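Local coordinates for protein Rik1-associated factor 1 (Schizosaccharomyces pombe, PDB 4O9D) that forms part of the Clr4 methyltransferase complex, which ubiquitylates histone H3 and methylates it to form H3K9me, establishing heterochromatin, at residues Leu292-Gly297 with Asn349-Gly354. Residues are numbered along the deposited sequence; the frame is centred on the assembly and turned at random.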
loop_
_atom_site.group_PDB
_atom_site.type_symbol
_atom_site.label_atom_id
_atom_site.label_comp_id
_atom_site.label_asym_id
_atom_site.label_seq_id
_atom_site.Cartn_x
_atom_site.Cartn_y
_atom_site.Cartn_z
ATOM N N LEU A 292 -5.471 -19.055 4.967
ATOM C CA LEU A 292 -5.371 -18.991 3.514
ATOM C C LEU A 292 -4.364 -17.927 3.107
ATOM O O LEU A 292 -4.197 -16.918 3.790
ATOM C CB LEU A 292 -6.723 -18.703 2.855
ATOM C CG LEU A 292 -7.886 -19.633 3.243
ATOM C CD1 LEU A 292 -9.164 -19.192 2.556
ATOM C CD2 LEU A 292 -7.589 -21.094 2.898
ATOM N N VAL A 293 -3.750 -18.170 1.956
ATOM C CA VAL A 293 -2.771 -17.300 1.364
ATOM C C VAL A 293 -3.194 -17.033 -0.076
ATOM O O VAL A 293 -3.727 -17.926 -0.751
ATOM C CB VAL A 293 -1.407 -17.989 1.406
ATOM C CG1 VAL A 293 -0.390 -17.196 0.605
ATOM C CG2 VAL A 293 -0.999 -18.212 2.876
ATOM N N THR A 294 -2.995 -15.795 -0.540
ATOM C CA THR A 294 -3.453 -15.405 -1.876
ATOM C C THR A 294 -2.342 -14.729 -2.655
ATOM O O THR A 294 -1.430 -14.163 -2.078
ATOM C CB THR A 294 -4.648 -14.414 -1.795
ATOM O OG1 THR A 294 -4.185 -13.110 -1.385
ATOM C CG2 THR A 294 -5.686 -14.919 -0.823
ATOM N N SER A 295 -2.455 -14.764 -3.978
ATOM C CA SER A 295 -1.503 -14.106 -4.867
ATOM C C SER A 295 -2.269 -13.513 -6.058
ATOM O O SER A 295 -2.818 -14.264 -6.888
ATOM C CB SER A 295 -0.486 -15.133 -5.380
ATOM O OG SER A 295 0.342 -14.561 -6.377
ATOM N N SER A 296 -2.340 -12.186 -6.135
ATOM C CA SER A 296 -3.103 -11.537 -7.203
ATOM C C SER A 296 -2.141 -10.923 -8.197
ATOM O O SER A 296 -1.197 -10.199 -7.826
ATOM C CB SER A 296 -4.048 -10.446 -6.673
ATOM O OG SER A 296 -4.847 -10.879 -5.588
ATOM N N GLY A 297 -2.374 -11.169 -9.478
ATOM C CA GLY A 297 -1.371 -10.766 -10.448
ATOM C C GLY A 297 -1.840 -9.889 -11.570
ATOM O O GLY A 297 -3.020 -9.514 -11.653
ATOM N N ASN A 349 -14.867 -12.112 7.071
ATOM C CA ASN A 349 -14.196 -13.216 6.387
ATOM C C ASN A 349 -14.288 -13.181 4.858
ATOM O O ASN A 349 -13.784 -14.067 4.177
ATOM C CB ASN A 349 -14.703 -14.547 6.935
ATOM C CG ASN A 349 -14.224 -14.805 8.350
ATOM O OD1 ASN A 349 -13.015 -14.765 8.634
ATOM N ND2 ASN A 349 -15.163 -15.039 9.253
ATOM N N LEU A 350 -14.882 -12.138 4.306
ATOM C CA LEU A 350 -14.956 -12.030 2.852
ATOM C C LEU A 350 -13.678 -11.420 2.252
ATOM O O LEU A 350 -13.025 -10.571 2.871
ATOM C CB LEU A 350 -16.158 -11.183 2.443
ATOM C CG LEU A 350 -17.511 -11.841 2.719
ATOM C CD1 LEU A 350 -18.648 -10.948 2.302
ATOM C CD2 LEU A 350 -17.608 -13.189 2.016
ATOM N N PHE A 351 -13.347 -11.851 1.040
ATOM C CA PHE A 351 -12.180 -11.353 0.319
ATOM C C PHE A 351 -12.701 -10.485 -0.827
ATOM O O PHE A 351 -13.742 -10.784 -1.429
ATOM C CB PHE A 351 -11.354 -12.543 -0.199
ATOM C CG PHE A 351 -10.067 -12.160 -0.914
ATOM C CD1 PHE A 351 -9.082 -11.410 -0.270
ATOM C CD2 PHE A 351 -9.823 -12.609 -2.206
ATOM C CE1 PHE A 351 -7.907 -11.082 -0.928
ATOM C CE2 PHE A 351 -8.634 -12.315 -2.867
ATOM C CZ PHE A 351 -7.666 -11.537 -2.221
ATOM N N VAL A 352 -12.002 -9.394 -1.094
ATOM C CA VAL A 352 -12.414 -8.444 -2.099
ATOM C C VAL A 352 -11.271 -8.059 -3.038
ATOM O O VAL A 352 -10.202 -7.582 -2.603
ATOM C CB VAL A 352 -12.969 -7.147 -1.446
ATOM C CG1 VAL A 352 -13.471 -6.201 -2.511
ATOM C CG2 VAL A 352 -14.062 -7.480 -0.450
ATOM N N THR A 353 -11.523 -8.195 -4.335
ATOM C CA THR A 353 -10.507 -7.942 -5.329
ATOM C C THR A 353 -11.036 -7.035 -6.434
ATOM O O THR A 353 -12.224 -7.055 -6.763
ATOM C CB THR A 353 -9.944 -9.266 -5.925
ATOM O OG1 THR A 353 -10.956 -9.958 -6.670
ATOM C CG2 THR A 353 -9.433 -10.172 -4.833
ATOM N N GLY A 354 -10.155 -6.208 -6.979
ATOM C CA GLY A 354 -10.534 -5.294 -8.042
ATOM C C GLY A 354 -9.550 -5.367 -9.180
ATOM O O GLY A 354 -8.323 -5.288 -8.971
#
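Two neighbouring blades of the WD40 beta-propeller, the C-terminal part of this protein, face each other where Phe351 of strand 351-354 reaches across to Thr294 and Ser296 of strand 292-297. The strands belong to separate four-stranded antiparallel sheets and are second in chain order in each. No hydrogen bond links the two segments, whose backbones stay well apart: CA of Thr294 lies 9.9 Å from CA of Phe351, and CA of Ser296 lies 8.4 Å from CA of Thr353. The Phe351 side chain covers about half of the wider gap, and the Thr294 side chain meets it from the other strand. With CG anti to the backbone N (chi1 -177°), Phe351 extends toward the opposing blade and brings CZ, the far corner of its ring, up to the threonine. Thr294 sets its methyl CG2 4.1 Å above one ring face, displaced toward the rim. Trp344, on the adjoining strand 341-344, also meets the Phe351 ring, the two planes inclined at about 40°. The hydroxyls near the ring are buried but satisfied within their own blade, Thr294 OG1 by Thr285 OG1 and Ser296 OG by Thr302 OG1, and between these two strands the contact is one of van der Waals packing. Thr294 OG1 makes the closest approach, 3.9 Å from Phe351 CZ, whereas Ser296 OG sits at the ring edge, near its plane, 4.4 Å from Phe351 CZ.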